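Local coordinates for 5' nucleotidase family protein (PDB 4Q7F) that belongs to the 5' nucleotidase family, joining a calcineurin-like, two-metal phosphoesterase domain to a C-terminal domain of the nucleotidase type, at residues R59-Q64 / V271-L276; H53-D58 / S65-N70; V375-V380 / L504-L509. All blocks are in the same frame, centred on the assembly; numbering follows the deposited sequence.

Contacts 1 and 2 form one neighbourhood, their centres about 8 Å apart, at the helix-covered face of the sheet that contains strands 65-69 and 270-278. They are joined by a salt bridge of 2.8 Å between Arg-273 NH1 and Asp-58 OD2. Contact 3 lies on the other side of the chain's centre from contact 1, in the C-terminal half, with centres about 45 Å from contact 1 and 38 Å from contact 2. Contact 2 is the one tied to the metal site: strand 65-69 leads to Asp-72, which binds both manganese and magnesium, and Asn-70 O accepts a hydrogen bond from the magnesium ligand His-207. Segment 375-380 falls between the ligand-pocket residues Phe-365 and Phe-386 in sequence, while 504-509 follows the last of them.

Contact 1 of 3, residues R59-Q64 / V271-L276; sequences RRQYDQ and VGRVVL
Arg-273 meets Tyr-62 with its guanidinium already held at one end: NH1 makes a salt bridge to Asp-58 OD2, and the phenol oxygen of Tyr-62 lies over one face of the planar group. Tyr-62 OH stands over the middle of that face, 3.1 Å from Arg-273 CZ. The N-H bonds of the guanidinium lie in its own plane and do not point at an oxygen above it, which explains why such a close approach involves no hydrogen bond. Ring and guanidinium are steeply inclined, their planes 70° apart, so this is not a stack; it is the hydroxyl, not the ring face, that lies over the cation.

Farther back, the ring runs across Val-275, where Tyr-62 CE1 is 3.7 Å from Val-275 CG2, and CG1 of the same valine also borders that rim. On the other rim Tyr-62 CE2 lies 4.0 Å from Arg-273 CD. The ring thus straddles two side chains that project from the same surface of strand 270-278. Arg-273 leaves the strand with an extended chain and bends only at chi3 (74°), a turn that lays the guanidinium beneath the hydroxyl.

The loop that presents Tyr-62 is a type I beta turn from Arg-59 to Tyr-62 at the C-terminal end of helix 48-59, closed by Tyr-62 N to Arg-59 O at 3.1 Å. Within it, Gln-61 CG rests 3.4 Å above the Tyr-62 ring plane, toward the rim, while Gln-61 NE2 bonds back to Asp-58 O. Ala-21 and Tyr-23 of strand 19-25 also touch the tyrosine.

Chemically, the positive charge is probably balanced largely by Asp-58 at NH1, while the partial negative charge of the oxygen over one face would probably be attracted to it.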
loop_
_atom_site.group_PDB
_atom_site.type_symbol
_atom_site.label_atom_id
_atom_site.label_comp_id
_atom_site.label_asym_id
_atom_site.label_seq_id
_atom_site.Cartn_x
_atom_site.Cartn_y
_atom_site.Cartn_z
ATOM N N ARG A 59 7.364 -27.434 1.358
ATOM C CA ARG A 59 6.244 -28.036 0.656
ATOM C C ARG A 59 6.440 -29.510 0.321
ATOM O O ARG A 59 5.457 -30.233 0.130
ATOM C CB ARG A 59 5.936 -27.239 -0.633
ATOM C CG ARG A 59 6.982 -27.405 -1.719
ATOM C CD ARG A 59 6.779 -26.459 -2.890
ATOM N NE ARG A 59 5.443 -26.555 -3.485
ATOM C CZ ARG A 59 5.097 -26.013 -4.650
ATOM N NH1 ARG A 59 5.977 -25.315 -5.377
ATOM N NH2 ARG A 59 3.851 -26.174 -5.092
ATOM N N ARG A 60 7.697 -29.943 0.276
ATOM C CA ARG A 60 8.029 -31.312 -0.084
ATOM C C ARG A 60 7.387 -32.380 0.834
ATOM O O ARG A 60 7.127 -33.475 0.384
ATOM C CB ARG A 60 9.551 -31.464 -0.141
ATOM C CG ARG A 60 10.034 -32.795 -0.684
ATOM C CD ARG A 60 11.555 -32.887 -0.627
ATOM N NE ARG A 60 12.043 -34.224 -0.978
ATOM C CZ ARG A 60 12.002 -35.274 -0.160
ATOM N NH1 ARG A 60 12.477 -36.452 -0.566
ATOM N NH2 ARG A 60 11.466 -35.167 1.061
ATOM N N GLN A 61 7.110 -32.046 2.100
ATOM C CA GLN A 61 6.505 -33.002 3.037
ATOM C C GLN A 61 5.026 -33.316 2.754
ATOM O O GLN A 61 4.510 -34.332 3.213
ATOM C CB GLN A 61 6.619 -32.496 4.476
ATOM C CG GLN A 61 5.826 -31.239 4.751
ATOM C CD GLN A 61 6.003 -30.718 6.163
ATOM O OE1 GLN A 61 5.656 -31.386 7.131
ATOM N NE2 GLN A 61 6.493 -29.502 6.282
ATOM N N TYR A 62 4.347 -32.450 2.015
ATOM C CA TYR A 62 2.927 -32.640 1.719
ATOM C C TYR A 62 2.707 -33.419 0.441
ATOM O O TYR A 62 3.591 -33.485 -0.400
ATOM C CB TYR A 62 2.245 -31.286 1.687
ATOM C CG TYR A 62 2.386 -30.582 3.011
ATOM C CD1 TYR A 62 1.679 -31.015 4.112
ATOM C CD2 TYR A 62 3.258 -29.515 3.170
ATOM C CE1 TYR A 62 1.808 -30.390 5.344
ATOM C CE2 TYR A 62 3.400 -28.882 4.402
ATOM C CZ TYR A 62 2.662 -29.326 5.481
ATOM O OH TYR A 62 2.794 -28.714 6.696
ATOM N N ASP A 63 1.538 -34.033 0.309
ATOM C CA ASP A 63 1.219 -34.836 -0.881
ATOM C C ASP A 63 1.140 -33.953 -2.131
ATOM O O ASP A 63 1.530 -34.363 -3.213
ATOM C CB ASP A 63 -0.096 -35.585 -0.685
ATOM C CG ASP A 63 -0.039 -36.592 0.462
ATOM O OD1 ASP A 63 1.059 -37.053 0.842
ATOM O OD2 ASP A 63 -1.107 -36.935 0.973
ATOM N N GLN A 64 0.619 -32.737 -1.959
ATOM C CA GLN A 64 0.524 -31.767 -3.034
ATOM C C GLN A 64 0.341 -30.410 -2.394
ATOM O O GLN A 64 -0.052 -30.316 -1.232
ATOM C CB GLN A 64 -0.622 -32.073 -4.009
ATOM C CG GLN A 64 -1.997 -32.165 -3.390
ATOM C CD GLN A 64 -3.025 -32.642 -4.396
ATOM O OE1 GLN A 64 -3.092 -32.144 -5.522
ATOM N NE2 GLN A 64 -3.824 -33.597 -4.004
ATOM N N VAL A 271 5.193 -16.191 5.328
ATOM C CA VAL A 271 4.487 -16.966 4.337
ATOM C C VAL A 271 3.326 -17.641 5.052
ATOM O O VAL A 271 3.539 -18.226 6.101
ATOM C CB VAL A 271 5.379 -18.089 3.780
ATOM C CG1 VAL A 271 4.557 -19.005 2.895
ATOM C CG2 VAL A 271 6.563 -17.508 3.030
ATOM N N GLY A 272 2.114 -17.550 4.506
ATOM C CA GLY A 272 0.954 -18.194 5.111
ATOM C C GLY A 272 0.893 -19.622 4.618
ATOM O O GLY A 272 1.128 -19.868 3.433
ATOM N N ARG A 273 0.615 -20.562 5.520
ATOM C CA ARG A 273 0.488 -21.979 5.138
ATOM C C ARG A 273 -0.780 -22.532 5.759
ATOM O O ARG A 273 -0.971 -22.435 6.966
ATOM C CB ARG A 273 1.671 -22.817 5.593
ATOM C CG ARG A 273 1.604 -24.264 5.107
ATOM C CD ARG A 273 2.727 -25.104 5.677
ATOM N NE ARG A 273 2.528 -25.433 7.098
ATOM C CZ ARG A 273 3.478 -25.902 7.903
ATOM N NH1 ARG A 273 4.714 -26.097 7.461
ATOM N NH2 ARG A 273 3.197 -26.201 9.162
ATOM N N VAL A 274 -1.663 -23.057 4.916
ATOM C CA VAL A 274 -2.879 -23.684 5.385
ATOM C C VAL A 274 -2.854 -25.089 4.843
ATOM O O VAL A 274 -2.675 -25.273 3.645
ATOM C CB VAL A 274 -4.124 -22.946 4.894
ATOM C CG1 VAL A 274 -5.382 -23.706 5.287
ATOM C CG2 VAL A 274 -4.149 -21.540 5.486
ATOM N N VAL A 275 -3.015 -26.074 5.727
ATOM C CA VAL A 275 -3.009 -27.460 5.340
ATOM C C VAL A 275 -4.379 -28.066 5.563
ATOM O O VAL A 275 -5.021 -27.869 6.613
ATOM C CB VAL A 275 -1.987 -28.293 6.151
ATOM C CG1 VAL A 275 -1.985 -29.746 5.685
ATOM C CG2 VAL A 275 -0.596 -27.692 6.046
ATOM N N LEU A 276 -4.832 -28.795 4.555
ATOM C CA LEU A 276 -6.074 -29.511 4.646
ATOM C C LEU A 276 -5.717 -30.990 4.563
ATOM O O LEU A 276 -4.773 -31.352 3.849
ATOM C CB LEU A 276 -7.003 -29.129 3.509
ATOM C CG LEU A 276 -7.403 -27.693 3.257
ATOM C CD1 LEU A 276 -8.492 -27.718 2.192
ATOM C CD2 LEU A 276 -7.893 -26.955 4.499
#

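Contact 2 of 3, residues H53-D58 / S65-N70; sequences HVIEQD and SFKIDN
Lys-67 gives the largest share of the buried surface, reaching from strand 65-69 to the helix above with a salt bridge at its tip and an apolar shaft behind. Lys-67 NZ donates to Glu-56 OE2 at 2.7 Å, coming from above the carboxylate plane, 43° out of it. Two further acceptors, Asn-52 OD1 and Met-100 O, share the ammonium, so three oxygens hold this buried group. Glu-56 reaches it by folding at chi2 (-60°), and its OE2 is also bridged by Arg-59 NH1; one carboxylate oxygen thus serves two cations, which would probably stabilise its negative charge.

Helix 48-59 and strand 65-69 are the last two elements of a beta-alpha-beta unit that begins with strand 19-25, the two strands being parallel neighbours in the sheet. Ile-55 supplies the apolar part of the contact between helix and strand. Its CG2 methyl lies 3.8 Å from Lys-67 CD, with CD1 somewhat farther from the same methylene, while the isoleucine also packs on Tyr-23 of the first strand. Because the lysine chain bends at chi3 (58°), just where Ile-55 touches it, the methylenes run past the isoleucine before the amine turns to Glu-56.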
loop_
_atom_site.group_PDB
_atom_site.type_symbol
_atom_site.label_atom_id
_atom_site.label_comp_id
_atom_site.label_asym_id
_atom_site.label_seq_id
_atom_site.Cartn_x
_atom_site.Cartn_y
_atom_site.Cartn_z
ATOM N N HIS A 53 12.130 -19.689 -1.320
ATOM C CA HIS A 53 13.038 -20.739 -0.877
ATOM C C HIS A 53 12.427 -21.470 0.350
ATOM O O HIS A 53 12.489 -22.686 0.452
ATOM C CB HIS A 53 14.396 -20.119 -0.551
ATOM C CG HIS A 53 15.388 -21.061 0.035
ATOM N ND1 HIS A 53 16.002 -22.051 -0.700
ATOM C CD2 HIS A 53 15.928 -21.121 1.277
ATOM C CE1 HIS A 53 16.860 -22.690 0.062
ATOM N NE2 HIS A 53 16.839 -22.143 1.266
ATOM N N VAL A 54 11.785 -20.723 1.229
ATOM C CA VAL A 54 11.152 -21.306 2.416
ATOM C C VAL A 54 9.982 -22.204 2.027
ATOM O O VAL A 54 9.777 -23.259 2.627
ATOM C CB VAL A 54 10.669 -20.205 3.376
ATOM C CG1 VAL A 54 9.705 -20.761 4.416
ATOM C CG2 VAL A 54 11.861 -19.547 4.056
ATOM N N ILE A 55 9.219 -21.793 1.018
ATOM C CA ILE A 55 8.083 -22.554 0.539
ATOM C C ILE A 55 8.590 -23.852 -0.111
ATOM O O ILE A 55 8.133 -24.961 0.216
ATOM C CB ILE A 55 7.253 -21.724 -0.459
ATOM C CG1 ILE A 55 6.587 -20.553 0.270
ATOM C CG2 ILE A 55 6.171 -22.553 -1.122
ATOM C CD1 ILE A 55 5.926 -19.576 -0.654
ATOM N N GLU A 56 9.548 -23.688 -1.007
ATOM C CA GLU A 56 10.122 -24.822 -1.724
ATOM C C GLU A 56 10.620 -25.915 -0.781
ATOM O O GLU A 56 10.284 -27.084 -0.946
ATOM C CB GLU A 56 11.218 -24.336 -2.681
ATOM C CG GLU A 56 10.663 -23.591 -3.875
ATOM C CD GLU A 56 9.715 -24.448 -4.699
ATOM O OE1 GLU A 56 10.184 -25.415 -5.314
ATOM O OE2 GLU A 56 8.507 -24.133 -4.760
ATOM N N GLN A 57 11.415 -25.549 0.223
ATOM C CA GLN A 57 11.873 -26.533 1.182
ATOM C C GLN A 57 10.720 -27.169 1.970
ATOM O O GLN A 57 10.671 -28.369 2.110
ATOM C CB GLN A 57 12.908 -25.939 2.146
ATOM C CG GLN A 57 14.188 -25.564 1.440
ATOM C CD GLN A 57 15.283 -25.111 2.366
ATOM O OE1 GLN A 57 16.397 -25.629 2.313
ATOM N NE2 GLN A 57 14.980 -24.147 3.224
ATOM N N ASP A 58 9.799 -26.360 2.473
ATOM C CA ASP A 58 8.702 -26.867 3.312
ATOM C C ASP A 58 7.607 -27.699 2.635
ATOM O O ASP A 58 6.948 -28.513 3.278
ATOM C CB ASP A 58 7.962 -25.672 3.919
ATOM C CG ASP A 58 7.021 -26.082 5.045
ATOM O OD1 ASP A 58 7.533 -26.360 6.135
ATOM O OD2 ASP A 58 5.782 -26.078 4.871
ATOM N N SER A 65 0.664 -29.379 -3.158
ATOM C CA SER A 65 0.608 -28.021 -2.661
ATOM C C SER A 65 0.455 -27.012 -3.768
ATOM O O SER A 65 0.874 -27.254 -4.918
ATOM C CB SER A 65 1.893 -27.701 -1.909
ATOM O OG SER A 65 2.997 -27.660 -2.800
ATOM N N PHE A 66 -0.098 -25.857 -3.373
ATOM C CA PHE A 66 -0.338 -24.725 -4.237
ATOM C C PHE A 66 0.345 -23.471 -3.671
ATOM O O PHE A 66 0.470 -23.300 -2.448
ATOM C CB PHE A 66 -1.845 -24.480 -4.423
ATOM C CG PHE A 66 -2.490 -25.447 -5.359
ATOM C CD1 PHE A 66 -2.759 -26.744 -4.958
ATOM C CD2 PHE A 66 -2.840 -25.054 -6.649
ATOM C CE1 PHE A 66 -3.359 -27.637 -5.822
ATOM C CE2 PHE A 66 -3.428 -25.949 -7.520
ATOM C CZ PHE A 66 -3.688 -27.247 -7.109
ATOM N N LYS A 67 0.783 -22.628 -4.598
ATOM C CA LYS A 67 1.519 -21.399 -4.316
ATOM C C LYS A 67 0.752 -20.209 -4.915
ATOM O O LYS A 67 0.423 -20.173 -6.120
ATOM C CB LYS A 67 2.948 -21.585 -4.842
ATOM C CG LYS A 67 3.919 -20.466 -4.594
ATOM C CD LYS A 67 5.374 -20.956 -4.496
ATOM C CE LYS A 67 5.883 -21.706 -5.707
ATOM N NZ LYS A 67 7.371 -21.812 -5.696
ATOM N N ILE A 68 0.477 -19.227 -4.050
ATOM C CA ILE A 68 -0.366 -18.084 -4.359
ATOM C C ILE A 68 0.244 -16.734 -4.024
ATOM O O ILE A 68 0.908 -16.593 -3.004
ATOM C CB ILE A 68 -1.644 -18.184 -3.487
ATOM C CG1 ILE A 68 -2.325 -19.534 -3.717
ATOM C CG2 ILE A 68 -2.589 -16.999 -3.716
ATOM C CD1 ILE A 68 -3.452 -19.873 -2.771
ATOM N N ASP A 69 0.085 -15.782 -4.934
ATOM C CA ASP A 69 0.423 -14.365 -4.665
ATOM C C ASP A 69 -0.898 -13.622 -4.518
ATOM O O ASP A 69 -1.736 -13.640 -5.419
ATOM C CB ASP A 69 1.290 -13.712 -5.734
ATOM C CG ASP A 69 1.601 -12.250 -5.384
ATOM O OD1 ASP A 69 0.686 -11.425 -5.571
ATOM O OD2 ASP A 69 2.734 -11.940 -4.909
ATOM N N ASN A 70 -1.090 -12.935 -3.401
ATOM C CA ASN A 70 -2.379 -12.285 -3.137
ATOM C C ASN A 70 -2.429 -10.777 -3.357
ATOM O O ASN A 70 -3.195 -10.046 -2.663
ATOM C CB ASN A 70 -2.875 -12.637 -1.717
ATOM C CG ASN A 70 -4.342 -12.247 -1.495
ATOM O OD1 ASN A 70 -5.199 -12.462 -2.374
ATOM N ND2 ASN A 70 -4.639 -11.668 -0.336
#

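Contact 3 of 3, residues V375-V380 / L504-L509; sequences VTMRDV and LLIDFL
Three apolar pairings carry the contact between Val-380, Met-377 and Val-375 on one side and Ile-506 and Leu-509 on the other. Ile-506 takes part in two of the three pairings. Its CG1 lies against the fork of Val-380, 4.0 Å from Val-380 CG1 and as far from CG2, the two side chains crossing at about a right angle. The terminal methyl continues to Met-377, deposited as selenomethionine: Ile-506 CD1 is 3.6 Å from Met-377 CE and 3.9 Å from Met-377 SE. That chain sets out with CG anti to the backbone N and then folds at chi2 (52°) and chi3 (83°), which curls the methyl back onto the isoleucine. One helical turn along, Leu-509 CD1 touches Val-375 CG1 at 4.1 Å, a methyl-to-methyl contact at the end of the strand that precedes the helix. Ile-321, from the adjoining strand 320-323, packs on Val-380, Ile-506 and Leu-509 together, so the two helices share a strand residue between them.

The polar interactions lie within 375-380 and shape the chain that presents these side chains. Asp-379 OD2 accepts two bonds from Thr-376, the N-cap residue. Thr-376 N donates at 2.8 Å and 161°, using the anti lone pair of the carboxylate oxygen, whereas Thr-376 OG1 comes at 2.7 Å from well above the carboxylate plane. Backbone Val-380 N bonds to Thr-376 O in the first helical turn.

Strand 374-376, paired antiparallel with 320-323, thus passes directly into helix 377-383. The bond from the N-cap amide to the side chain three residues on is one half of a capping box, here starting a helix that packs on helix 501-511 in the C-terminal half of this nucleotidase-family chain.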
loop_
_atom_site.group_PDB
_atom_site.type_symbol
_atom_site.label_atom_id
_atom_site.label_comp_id
_atom_site.label_asym_id
_atom_site.label_seq_id
_atom_site.Cartn_x
_atom_site.Cartn_y
_atom_site.Cartn_z
ATOM N N VAL A 375 22.908 13.745 -1.884
ATOM C CA VAL A 375 21.616 13.157 -2.174
ATOM C C VAL A 375 21.747 12.225 -3.365
ATOM O O VAL A 375 22.206 12.639 -4.438
ATOM C CB VAL A 375 20.570 14.224 -2.511
ATOM C CG1 VAL A 375 19.208 13.577 -2.724
ATOM C CG2 VAL A 375 20.491 15.276 -1.412
ATOM N N THR A 376 21.344 10.968 -3.169
ATOM C CA THR A 376 21.372 9.972 -4.245
ATOM C C THR A 376 19.929 9.573 -4.614
ATOM O O THR A 376 18.977 9.942 -3.912
ATOM C CB THR A 376 22.134 8.707 -3.817
ATOM O OG1 THR A 376 21.445 8.094 -2.724
ATOM C CG2 THR A 376 23.575 9.047 -3.388
HETATM N N MSE A 377 19.782 8.821 -5.700
HETATM C CA MSE A 377 18.459 8.345 -6.151
HETATM C C MSE A 377 17.779 7.598 -4.999
HETATM O O MSE A 377 16.572 7.770 -4.751
HETATM C CB MSE A 377 18.661 7.494 -7.406
HETATM C CG MSE A 377 17.363 6.950 -7.999
HETATM SE SE MSE A 377 15.996 8.363 -8.300
HETATM C CE MSE A 377 16.754 8.889 -10.026
ATOM N N ARG A 378 18.576 6.804 -4.279
ATOM C CA ARG A 378 18.129 6.020 -3.101
ATOM C C ARG A 378 17.393 6.912 -2.102
ATOM O O ARG A 378 16.321 6.582 -1.635
ATOM C CB ARG A 378 19.342 5.390 -2.395
ATOM C CG ARG A 378 19.011 4.359 -1.294
ATOM C CD ARG A 378 20.245 3.829 -0.565
ATOM N NE ARG A 378 21.239 3.339 -1.506
ATOM C CZ ARG A 378 21.289 2.106 -1.987
ATOM N NH1 ARG A 378 20.428 1.167 -1.588
ATOM N NH2 ARG A 378 22.220 1.817 -2.870
ATOM N N ASP A 379 17.996 8.047 -1.791
ATOM C CA ASP A 379 17.427 8.995 -0.832
ATOM C C ASP A 379 16.133 9.618 -1.313
ATOM O O ASP A 379 15.199 9.778 -0.539
ATOM C CB ASP A 379 18.463 10.059 -0.510
ATOM C CG ASP A 379 19.784 9.453 -0.065
ATOM O OD1 ASP A 379 19.778 8.658 0.899
ATOM O OD2 ASP A 379 20.823 9.753 -0.672
ATOM N N VAL A 380 16.065 9.970 -2.595
ATOM C CA VAL A 380 14.869 10.586 -3.155
ATOM C C VAL A 380 13.687 9.630 -3.080
ATOM O O VAL A 380 12.575 10.016 -2.706
ATOM C CB VAL A 380 15.077 11.025 -4.630
ATOM C CG1 VAL A 380 13.751 11.422 -5.263
ATOM C CG2 VAL A 380 16.089 12.158 -4.737
ATOM N N LEU A 504 9.838 15.421 -9.254
ATOM C CA LEU A 504 9.604 16.801 -8.875
ATOM C C LEU A 504 10.710 17.242 -7.913
ATOM O O LEU A 504 11.276 18.317 -8.087
ATOM C CB LEU A 504 8.187 16.986 -8.302
ATOM C CG LEU A 504 7.725 18.404 -7.965
ATOM C CD1 LEU A 504 6.201 18.469 -7.943
ATOM C CD2 LEU A 504 8.333 18.914 -6.668
ATOM N N LEU A 505 11.040 16.414 -6.928
ATOM C CA LEU A 505 12.137 16.728 -5.996
ATOM C C LEU A 505 13.494 16.773 -6.723
ATOM O O LEU A 505 14.322 17.632 -6.453
ATOM C CB LEU A 505 12.180 15.741 -4.824
ATOM C CG LEU A 505 10.947 15.724 -3.911
ATOM C CD1 LEU A 505 11.156 14.778 -2.756
ATOM C CD2 LEU A 505 10.607 17.119 -3.394
ATOM N N ILE A 506 13.712 15.855 -7.652
ATOM C CA ILE A 506 14.949 15.836 -8.427
ATOM C C ILE A 506 15.096 17.124 -9.253
ATOM O O ILE A 506 16.178 17.716 -9.288
ATOM C CB ILE A 506 15.002 14.601 -9.345
ATOM C CG1 ILE A 506 15.159 13.335 -8.485
ATOM C CG2 ILE A 506 16.130 14.742 -10.366
ATOM C CD1 ILE A 506 15.141 12.014 -9.253
ATOM N N ASP A 507 14.012 17.536 -9.918
ATOM C CA ASP A 507 13.992 18.774 -10.719
ATOM C C ASP A 507 14.349 19.975 -9.856
ATOM O O ASP A 507 15.230 20.747 -10.207
ATOM C CB ASP A 507 12.613 19.016 -11.362
ATOM C CG ASP A 507 12.304 18.031 -12.474
ATOM O OD1 ASP A 507 13.215 17.344 -12.944
ATOM O OD2 ASP A 507 11.145 17.936 -12.878
ATOM N N PHE A 508 13.665 20.125 -8.727
ATOM C CA PHE A 508 13.944 21.244 -7.841
ATOM C C PHE A 508 15.406 21.219 -7.407
ATOM O O PHE A 508 16.107 22.233 -7.489
ATOM C CB PHE A 508 13.039 21.223 -6.613
ATOM C CG PHE A 508 13.212 22.424 -5.730
ATOM C CD1 PHE A 508 14.214 22.460 -4.776
ATOM C CD2 PHE A 508 12.386 23.531 -5.867
ATOM C CE1 PHE A 508 14.387 23.572 -3.968
ATOM C CE2 PHE A 508 12.546 24.646 -5.056
ATOM C CZ PHE A 508 13.552 24.671 -4.109
ATOM N N LEU A 509 15.866 20.055 -6.957
ATOM C CA LEU A 509 17.254 19.898 -6.523
ATOM C C LEU A 509 18.263 20.288 -7.602
ATOM O O LEU A 509 19.283 20.903 -7.305
ATOM C CB LEU A 509 17.516 18.461 -6.074
ATOM C CG LEU A 509 16.932 18.044 -4.724
ATOM C CD1 LEU A 509 17.121 16.552 -4.512
ATOM C CD2 LEU A 509 17.580 18.836 -3.597
#